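Local coordinates for putative 3-hydroxybutyryl-CoA dehydratase (Rhodopseudomonas palustris, PDB 3HIN), which probably acts as a lyase of the enoyl-CoA hydratase/isomerase family, interconverting 3-hydroxyacyl-CoA and enoyl-CoA thioesters, at residues 9-14 and 40-45; 46-51 and 96-101; 57-62 and 105-110; 131-136 and 186-191. All coordinates share one frame; numbering follows the deposited sequence.

Overall arrangement
All four contacts belong to one crotonase-fold chain and are placed here by their positions in the fold. Contacts 1 and 2 share helix 42-51: their centres lie about 9 Å apart, and A13 CB of contact 1 packs 3.5 Å from D50 OD2 of contact 2. Contact 3 adjoins contact 2 in sequence, strand 61-66 following helix 42-51 and preceding helix 85-103; their centres are about 14 Å apart. Contacts 3 and 4 pair strands of the same sheet (61-66 with 109-113, 130-134 with 190-192); their inner strands 109-113 and 130-134 are neighbours, and I110 CG2 lies 4.0 Å from V132 CG2. Contacts 1 and 4, centres about 28 Å apart, stand on opposite sides of the chain's centre.

Contact 1 of 4, residues 9-14 and 40-45; sequences AATIAD and LNDGLM
D14 and G43 tie the N-terminal arm of this crotonase-fold chain to the first turn of helix 42-51, which begins with an N-cap at N41. One direct hydrogen bond joins the segments: D14 N donates to G43 O at 3.0 Å, nearly straight at 171°. The donor stands well above the carbonyl plane, 42° out of it, so the bond does not use an in-plane lone pair.

Water-mediated bonding adds a second link. One water donates to D14 OD1 at 2.8 Å and accepts from N41 ND2 at 3.1 Å. With CG anti to the backbone N (chi1 180°), the D14 carboxylate extends far enough to reach this water, while its other oxygen, OD2, bonds S16 OG. The bridged N41 is itself held at both ends of its amide, since ND2 also bonds E79 and OD1 caps the helix by accepting from L44 N at 2.8 Å.

Van der Waals contact supplies the rest. A13 CA lies 3.8 Å from G43 O, a close backbone approach at a residue without a side chain, and I12 O comes within 3.7 Å of G43 CA. The D42 carboxylate is engaged by R81, H91 and W95, and the arm meets D42 at its aliphatic carbon: T11 CG2 rests 4.1 Å from D42 CB.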
# COMPACT_ATOMS: atom_id res chain seq x y z
N ALA A 9 -10.40 23.82 -4.22
CA ALA A 9 -10.52 25.32 -4.17
C ALA A 9 -9.17 26.01 -4.44
O ALA A 9 -9.15 27.16 -4.95
CB ALA A 9 -11.15 25.78 -2.82
N ALA A 10 -8.07 25.28 -4.11
CA ALA A 10 -6.63 25.63 -4.34
C ALA A 10 -6.05 26.88 -3.63
O ALA A 10 -6.69 27.95 -3.51
CB ALA A 10 -6.25 25.63 -5.86
N THR A 11 -4.82 26.73 -3.16
CA THR A 11 -4.17 27.79 -2.39
C THR A 11 -3.42 28.72 -3.34
O THR A 11 -2.89 28.28 -4.38
CB THR A 11 -3.29 27.21 -1.24
OG1 THR A 11 -3.20 25.78 -1.41
CG2 THR A 11 -3.98 27.49 0.13
N ILE A 12 -3.44 30.01 -3.02
CA ILE A 12 -2.83 30.94 -3.95
C ILE A 12 -1.29 30.97 -3.75
O ILE A 12 -0.83 31.03 -2.62
CB ILE A 12 -3.50 32.36 -3.83
CG1 ILE A 12 -5.00 32.27 -4.15
CG2 ILE A 12 -2.77 33.37 -4.72
CD1 ILE A 12 -5.40 31.61 -5.59
N ALA A 13 -0.52 30.99 -4.84
CA ALA A 13 0.94 31.05 -4.69
C ALA A 13 1.31 32.34 -3.97
O ALA A 13 0.67 33.38 -4.21
CB ALA A 13 1.59 31.01 -6.03
N ASP A 14 2.36 32.27 -3.13
CA ASP A 14 3.09 33.48 -2.68
C ASP A 14 4.51 33.54 -3.28
O ASP A 14 5.49 33.13 -2.66
CB ASP A 14 3.21 33.56 -1.15
CG ASP A 14 3.98 34.82 -0.67
OD1 ASP A 14 4.15 34.98 0.55
OD2 ASP A 14 4.47 35.65 -1.48
N LEU A 40 8.59 25.85 5.23
CA LEU A 40 7.60 25.65 4.16
C LEU A 40 6.21 26.02 4.64
O LEU A 40 5.90 25.77 5.78
CB LEU A 40 7.60 24.18 3.71
CG LEU A 40 8.98 23.59 3.45
CD1 LEU A 40 8.84 22.09 3.03
CD2 LEU A 40 9.84 24.48 2.43
N ASN A 41 5.40 26.65 3.78
CA ASN A 41 3.99 26.94 4.07
C ASN A 41 3.20 26.81 2.80
O ASN A 41 3.80 26.61 1.72
CB ASN A 41 3.80 28.34 4.71
CG ASN A 41 4.16 29.49 3.75
OD1 ASN A 41 4.53 29.28 2.58
ND2 ASN A 41 4.01 30.70 4.23
N ASP A 42 1.89 26.96 2.86
CA ASP A 42 1.09 26.65 1.66
C ASP A 42 1.37 27.52 0.48
O ASP A 42 1.35 27.06 -0.64
CB ASP A 42 -0.42 26.61 1.91
CG ASP A 42 -0.82 25.54 2.94
OD1 ASP A 42 -0.08 24.56 3.07
OD2 ASP A 42 -1.89 25.67 3.62
N GLY A 43 1.67 28.79 0.70
CA GLY A 43 1.86 29.67 -0.43
C GLY A 43 3.25 29.45 -1.04
O GLY A 43 3.49 29.66 -2.24
N LEU A 44 4.20 29.01 -0.23
CA LEU A 44 5.51 28.80 -0.80
C LEU A 44 5.39 27.56 -1.69
O LEU A 44 5.79 27.60 -2.83
CB LEU A 44 6.62 28.71 0.23
CG LEU A 44 8.00 28.21 -0.27
CD1 LEU A 44 9.04 28.58 0.72
CD2 LEU A 44 8.06 26.68 -0.50
N MET A 45 4.75 26.54 -1.15
CA MET A 45 4.50 25.29 -1.84
C MET A 45 3.72 25.51 -3.11
O MET A 45 4.06 24.92 -4.15
CB MET A 45 3.85 24.28 -0.88
CG MET A 45 4.86 23.79 0.19
SD MET A 45 6.11 22.64 -0.52
CE MET A 45 4.95 21.29 -0.62
O HOH W 1 3.79 33.43 2.82

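Contact 2 of 4, residues 46-51 and 96-101; sequences AALKDC and HRVFDK
L48 and V98 meet where two helices of the crotonase fold, 42-51 and 85-103, pack side by side. Their short segments run in roughly the same direction, with axes 8.9 Å apart at closest approach and crossing at 31°. The two apolar side chains cross at about a right angle: V98 CG1 abuts the branch of L48, 3.9 Å from CD2 and 4.0 Å from CG. Both groups are buried, and L48 also packs on L124 of helix 120-127, which places this part of the interface towards the interior.

V98 divides its two methyls between two neighbours. CG1, anti to the backbone N (chi1 174°), serves L48, whereas CG2 lies against the aliphatic stem of K49, 4.1 Å from its CB. The K49 and V98 side chains cross at a slant. Beyond CG, the K49 chain bends at chi3 and chi4 and runs alongside R97, pointing the same way.

Towards the outer side the contact becomes one of long polar chains touching through their carbons, with K49 CG 4.2 Å from K101 CG. The two lysine ammonium groups remain apart, NZ to NZ 5.4 Å. The R97 guanidinium turns away to D100, which it grips side-on through NE and NH1, both donating to OD1 from the same face of the carboxylate plane. K49 NZ meets R97 at its base, 4.0 Å from CB.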
# COMPACT_ATOMS: atom_id res chain seq x y z
N ALA A 46 2.70 26.37 -3.07
CA ALA A 46 1.93 26.69 -4.29
C ALA A 46 2.78 27.43 -5.32
O ALA A 46 2.73 27.12 -6.53
CB ALA A 46 0.68 27.45 -3.96
N ALA A 47 3.59 28.39 -4.86
CA ALA A 47 4.53 29.10 -5.73
C ALA A 47 5.50 28.12 -6.34
O ALA A 47 5.82 28.28 -7.49
CB ALA A 47 5.33 30.18 -4.98
N LEU A 48 6.01 27.19 -5.54
CA LEU A 48 6.89 26.11 -6.00
C LEU A 48 6.26 25.24 -7.12
O LEU A 48 6.83 25.06 -8.16
CB LEU A 48 7.26 25.20 -4.82
CG LEU A 48 8.27 24.08 -5.10
CD1 LEU A 48 9.52 24.67 -5.80
CD2 LEU A 48 8.70 23.30 -3.79
N LYS A 49 5.08 24.73 -6.90
CA LYS A 49 4.39 23.99 -7.90
C LYS A 49 4.29 24.77 -9.22
O LYS A 49 4.51 24.21 -10.31
CB LYS A 49 3.00 23.71 -7.37
CG LYS A 49 2.16 22.76 -8.18
CD LYS A 49 0.85 22.52 -7.40
CE LYS A 49 -0.31 22.28 -8.34
NZ LYS A 49 -0.40 20.79 -8.52
N ASP A 50 3.95 26.05 -9.11
CA ASP A 50 3.90 26.95 -10.25
C ASP A 50 5.20 26.99 -11.01
O ASP A 50 5.18 26.86 -12.22
CB ASP A 50 3.55 28.38 -9.83
CG ASP A 50 2.05 28.60 -9.65
OD1 ASP A 50 1.29 27.60 -9.84
OD2 ASP A 50 1.64 29.76 -9.29
N CYS A 51 6.33 27.17 -10.32
CA CYS A 51 7.62 27.24 -11.02
C CYS A 51 7.90 25.96 -11.79
O CYS A 51 8.48 26.00 -12.84
CB CYS A 51 8.76 27.37 -10.05
SG CYS A 51 8.85 28.92 -9.34
N HIS A 96 1.68 16.43 -1.65
CA HIS A 96 2.19 15.42 -2.54
C HIS A 96 2.14 15.90 -3.99
O HIS A 96 3.05 15.59 -4.80
CB HIS A 96 1.41 14.13 -2.39
CG HIS A 96 1.70 13.41 -1.11
ND1 HIS A 96 1.33 12.11 -0.91
CD2 HIS A 96 2.24 13.83 0.06
CE1 HIS A 96 1.67 11.73 0.31
NE2 HIS A 96 2.23 12.76 0.93
N ARG A 97 1.13 16.68 -4.34
CA ARG A 97 1.04 17.07 -5.73
C ARG A 97 2.15 18.04 -6.10
O ARG A 97 2.65 18.03 -7.26
CB ARG A 97 -0.33 17.66 -6.10
CG ARG A 97 -1.49 16.74 -5.85
CD ARG A 97 -1.57 15.51 -6.85
NE ARG A 97 -0.58 14.44 -6.56
CZ ARG A 97 -0.73 13.52 -5.61
NH1 ARG A 97 0.23 12.61 -5.43
NH2 ARG A 97 -1.80 13.52 -4.80
N VAL A 98 2.58 18.85 -5.13
CA VAL A 98 3.71 19.73 -5.36
C VAL A 98 4.99 18.88 -5.59
O VAL A 98 5.69 19.07 -6.53
CB VAL A 98 4.00 20.66 -4.17
CG1 VAL A 98 5.30 21.44 -4.45
CG2 VAL A 98 2.79 21.61 -3.83
N PHE A 99 5.26 17.91 -4.72
CA PHE A 99 6.49 17.11 -4.87
C PHE A 99 6.49 16.21 -6.09
O PHE A 99 7.56 15.82 -6.58
CB PHE A 99 6.74 16.30 -3.59
CG PHE A 99 7.10 17.15 -2.40
CD1 PHE A 99 7.66 18.42 -2.59
CD2 PHE A 99 6.89 16.68 -1.09
CE1 PHE A 99 8.02 19.24 -1.47
CE2 PHE A 99 7.24 17.46 0.03
CZ PHE A 99 7.84 18.74 -0.18
N ASP A 100 5.30 15.84 -6.58
CA ASP A 100 5.27 15.06 -7.82
C ASP A 100 5.91 15.89 -8.94
O ASP A 100 6.52 15.34 -9.85
CB ASP A 100 3.82 14.72 -8.25
CG ASP A 100 3.26 13.48 -7.56
OD1 ASP A 100 2.03 13.43 -7.53
OD2 ASP A 100 3.99 12.58 -7.02
N LYS A 101 5.74 17.22 -8.92
CA LYS A 101 6.35 18.03 -10.00
C LYS A 101 7.87 18.07 -9.88
O LYS A 101 8.54 18.43 -10.81
CB LYS A 101 5.83 19.47 -9.92
CG LYS A 101 4.32 19.56 -9.94
CD LYS A 101 3.77 19.11 -11.24
CE LYS A 101 2.58 20.02 -11.64
NZ LYS A 101 2.27 19.82 -13.12

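Contact 3 of 4, residues 57-62 and 105-110; sequences DQIRAV and CRVPVI
V62 and V109 form a parallel bridge, CA atoms 4.7 Å apart, at the tightly packed end of this contact. Two backbone bonds fix the register: V62 N donates to P108 O at 3.1 Å, and I110 N donates to V62 O at 2.8 Å with an angle of 168°. V109 CA adds a CH...O contact to V62 O at 3.3 Å. On the face carrying V62 and V109, V62 CG2 meets V107 CG2 at 3.8 Å, the two side chains crossing at about a right angle. V107 CB packs 3.6 Å from R60 O, just before the strands begin.

The solvent side, before the strands begin, is held more sparsely. R106 runs extended from CG to NE and brings its guanidinium to D57 and I59, where its NH1 gives one bond to I59 O, 3.2 Å long. That oxygen lies at the guanidinium edge, 13° out of plane, while NH2 bonds I55 O and so fixes the group's rotation. D57 OD1 stays 4.6 Å from R106 NH2, consistent with at most a diffuse electrostatic attraction.

Helix 85-103 lies between strands 61-66 and 109-113 in sequence, making this the start of a parallel beta-alpha-beta unit in the crotonase fold.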
# COMPACT_ATOMS: atom_id res chain seq x y z
N ASP A 57 10.87 25.47 -22.53
CA ASP A 57 11.76 24.55 -23.29
C ASP A 57 13.26 24.78 -23.13
O ASP A 57 14.03 23.84 -23.16
CB ASP A 57 11.40 24.56 -24.77
CG ASP A 57 10.22 23.66 -25.08
OD1 ASP A 57 10.19 22.54 -24.50
OD2 ASP A 57 9.34 24.07 -25.89
N GLN A 58 13.66 26.03 -22.98
CA GLN A 58 15.07 26.34 -22.83
C GLN A 58 15.70 25.82 -21.56
O GLN A 58 16.91 25.93 -21.43
CB GLN A 58 15.35 27.85 -22.88
CG GLN A 58 14.52 28.68 -21.88
CD GLN A 58 13.22 29.24 -22.55
OE1 GLN A 58 12.54 30.11 -21.98
NE2 GLN A 58 12.90 28.74 -23.76
N ILE A 59 14.89 25.33 -20.62
CA ILE A 59 15.42 24.91 -19.33
C ILE A 59 15.73 23.43 -19.44
O ILE A 59 14.88 22.64 -19.90
CB ILE A 59 14.40 25.14 -18.17
CG1 ILE A 59 14.13 26.65 -17.92
CG2 ILE A 59 14.78 24.35 -16.85
CD1 ILE A 59 15.35 27.52 -17.74
N ARG A 60 16.95 23.07 -19.01
CA ARG A 60 17.38 21.67 -19.02
C ARG A 60 17.81 21.10 -17.67
O ARG A 60 18.18 19.95 -17.60
CB ARG A 60 18.41 21.37 -20.14
CG ARG A 60 17.85 21.67 -21.55
CD ARG A 60 18.76 21.17 -22.70
NE ARG A 60 20.01 21.91 -22.71
CZ ARG A 60 20.19 23.16 -23.18
NH1 ARG A 60 19.17 23.85 -23.72
NH2 ARG A 60 21.40 23.71 -23.08
N ALA A 61 17.71 21.91 -16.61
CA ALA A 61 17.90 21.51 -15.24
C ALA A 61 17.32 22.54 -14.30
O ALA A 61 17.12 23.72 -14.67
CB ALA A 61 19.39 21.29 -14.93
N VAL A 62 17.03 22.07 -13.09
CA VAL A 62 16.49 22.86 -12.00
C VAL A 62 17.38 22.65 -10.79
O VAL A 62 17.60 21.51 -10.39
CB VAL A 62 15.05 22.42 -11.56
CG1 VAL A 62 14.57 23.39 -10.50
CG2 VAL A 62 14.11 22.45 -12.69
N CYS A 105 9.56 15.67 -12.68
CA CYS A 105 9.93 16.81 -13.53
C CYS A 105 10.53 16.31 -14.86
O CYS A 105 11.25 15.31 -14.90
CB CYS A 105 10.95 17.68 -12.77
SG CYS A 105 11.44 19.28 -13.58
N ARG A 106 10.32 17.03 -15.93
CA ARG A 106 10.86 16.56 -17.19
C ARG A 106 12.38 16.73 -17.29
O ARG A 106 13.07 16.01 -18.03
CB ARG A 106 10.15 17.14 -18.38
CG ARG A 106 10.44 18.51 -18.60
CD ARG A 106 10.21 18.95 -20.10
NE ARG A 106 10.27 20.42 -20.05
CZ ARG A 106 11.38 21.13 -20.16
NH1 ARG A 106 12.51 20.52 -20.45
NH2 ARG A 106 11.38 22.43 -20.04
N VAL A 107 12.93 17.61 -16.48
CA VAL A 107 14.38 17.70 -16.37
C VAL A 107 14.89 17.35 -14.99
O VAL A 107 14.11 17.34 -14.01
CB VAL A 107 14.83 19.12 -16.76
CG1 VAL A 107 14.43 19.36 -18.22
CG2 VAL A 107 14.25 20.17 -15.78
N PRO A 108 16.21 17.07 -14.88
CA PRO A 108 16.60 16.68 -13.50
C PRO A 108 16.60 17.86 -12.53
O PRO A 108 16.96 18.98 -12.90
CB PRO A 108 18.01 16.18 -13.64
CG PRO A 108 18.38 16.23 -15.12
CD PRO A 108 17.22 16.71 -15.90
N VAL A 109 16.24 17.55 -11.29
CA VAL A 109 16.23 18.52 -10.20
C VAL A 109 17.35 18.21 -9.21
O VAL A 109 17.48 17.06 -8.72
CB VAL A 109 14.92 18.48 -9.48
CG1 VAL A 109 14.88 19.52 -8.35
CG2 VAL A 109 13.78 18.72 -10.48
N ILE A 110 18.15 19.24 -8.91
CA ILE A 110 19.25 19.11 -8.00
C ILE A 110 18.95 19.98 -6.79
O ILE A 110 18.66 21.15 -6.96
CB ILE A 110 20.62 19.54 -8.70
CG1 ILE A 110 20.85 18.71 -9.98
CG2 ILE A 110 21.84 19.39 -7.74
CD1 ILE A 110 20.93 19.54 -11.21

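Contact 4 of 4, residues 131-136 and 186-191; sequences RVAEAS and GFSQYL
The R131 guanidinium and Q189 amide lie with planes only 11° apart, although the two side chains cross obliquely. F187 O sits at the guanidinium edge, near its plane, and receives a weak bond from NE at 2.8 Å, bent to 130°; R131 NH2 is held by A125 O and A128 O. The Y190 ring has R131 O at its edge, in plane, while V132 CG2 approaches it obliquely. These groups decorate a parallel strand pair of the crotonase-fold sheet, 130-134 with 190-192, the latter outermost within the chain.

Q189 bends at chi2 (104°), turning OE1 back to accept from R131 N at 2.8 Å. Thus a side-chain amide continues the pairing where the second segment has not yet become a strand. Past it, Y190 N donates to R131 O at 3.3 Å, and A133 N to Y190 O at 3.0 Å.

The two faces differ in what fills them. V132 CG1 packs on Y190 CB at 3.8 Å, with K200 and L204 of helix 197-208 over both residues. On the A133 and L191 face, A133 CB lies 3.7 Å from S188 OG; L191 CD1 touches the carbonyl A133 O at 3.3 Å. Y190 O is gripped twice, from opposite faces of its plane: by A133 N and by S188 OG, the latter at 2.9 Å.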
# COMPACT_ATOMS: atom_id res chain seq x y z
N ARG A 131 21.15 15.34 -4.69
CA ARG A 131 21.30 16.28 -3.59
C ARG A 131 22.80 16.48 -3.49
O ARG A 131 23.58 15.49 -3.65
CB ARG A 131 20.70 15.68 -2.28
CG ARG A 131 19.17 15.66 -2.16
CD ARG A 131 18.63 14.52 -1.23
NE ARG A 131 18.97 13.24 -1.86
CZ ARG A 131 18.36 12.75 -2.95
NH1 ARG A 131 18.81 11.60 -3.53
NH2 ARG A 131 17.30 13.38 -3.48
N VAL A 132 23.22 17.73 -3.24
CA VAL A 132 24.59 18.08 -2.94
C VAL A 132 24.53 18.74 -1.57
O VAL A 132 23.72 19.68 -1.35
CB VAL A 132 25.19 19.08 -3.95
CG1 VAL A 132 26.65 19.21 -3.67
CG2 VAL A 132 24.99 18.63 -5.36
N ALA A 133 25.33 18.21 -0.65
CA ALA A 133 25.34 18.68 0.72
C ALA A 133 26.68 19.37 1.04
O ALA A 133 27.75 18.75 0.87
CB ALA A 133 25.04 17.56 1.71
N GLU A 134 26.59 20.66 1.44
CA GLU A 134 27.66 21.40 2.16
C GLU A 134 27.93 20.84 3.57
O GLU A 134 27.04 20.21 4.15
CB GLU A 134 27.18 22.85 2.41
CG GLU A 134 27.72 23.78 1.48
CD GLU A 134 27.11 25.17 1.59
OE1 GLU A 134 27.11 25.83 2.66
OE2 GLU A 134 26.70 25.59 0.51
N ALA A 135 29.10 21.14 4.17
CA ALA A 135 29.38 20.58 5.48
C ALA A 135 28.32 20.89 6.55
O ALA A 135 28.12 20.10 7.47
CB ALA A 135 30.73 21.04 5.97
N SER A 136 27.64 22.05 6.46
CA SER A 136 26.74 22.52 7.53
C SER A 136 25.36 21.81 7.48
O SER A 136 24.56 21.92 8.42
CB SER A 136 26.51 24.03 7.40
OG SER A 136 25.83 24.25 6.15
N GLY A 186 23.31 7.79 2.67
CA GLY A 186 22.49 7.87 1.47
C GLY A 186 21.68 9.15 1.31
O GLY A 186 20.90 9.24 0.40
N PHE A 187 21.87 10.13 2.20
CA PHE A 187 21.09 11.32 2.14
C PHE A 187 21.43 12.15 0.91
O PHE A 187 20.55 12.83 0.37
CB PHE A 187 21.27 12.17 3.39
CG PHE A 187 20.64 11.55 4.63
CD1 PHE A 187 19.40 11.97 5.07
CD2 PHE A 187 21.28 10.54 5.33
CE1 PHE A 187 18.81 11.45 6.23
CE2 PHE A 187 20.73 10.02 6.48
CZ PHE A 187 19.46 10.44 6.92
N SER A 188 22.71 12.14 0.51
CA SER A 188 23.12 12.91 -0.64
C SER A 188 24.09 12.12 -1.49
O SER A 188 24.89 11.32 -0.98
CB SER A 188 23.75 14.24 -0.24
OG SER A 188 25.05 14.08 0.40
N GLN A 189 24.11 12.38 -2.77
CA GLN A 189 25.10 11.72 -3.57
C GLN A 189 26.38 12.49 -3.53
O GLN A 189 27.40 11.96 -3.82
CB GLN A 189 24.63 11.61 -5.00
CG GLN A 189 23.43 10.83 -5.15
CD GLN A 189 22.26 11.67 -5.38
OE1 GLN A 189 22.12 12.70 -4.78
NE2 GLN A 189 21.41 11.25 -6.25
N TYR A 190 26.32 13.75 -3.16
CA TYR A 190 27.56 14.51 -3.09
C TYR A 190 27.77 15.18 -1.72
O TYR A 190 26.84 15.68 -1.15
CB TYR A 190 27.59 15.61 -4.15
CG TYR A 190 27.58 15.11 -5.58
CD1 TYR A 190 28.79 14.92 -6.28
CD2 TYR A 190 26.38 14.84 -6.25
CE1 TYR A 190 28.80 14.46 -7.60
CE2 TYR A 190 26.40 14.37 -7.60
CZ TYR A 190 27.59 14.17 -8.23
OH TYR A 190 27.62 13.67 -9.51
N LEU A 191 29.02 15.31 -1.29
CA LEU A 191 29.33 16.21 -0.22
C LEU A 191 30.35 17.23 -0.71
O LEU A 191 31.37 16.87 -1.30
CB LEU A 191 29.90 15.44 0.98
CG LEU A 191 30.50 16.20 2.19
CD1 LEU A 191 29.42 16.88 3.06
CD2 LEU A 191 31.20 15.13 3.00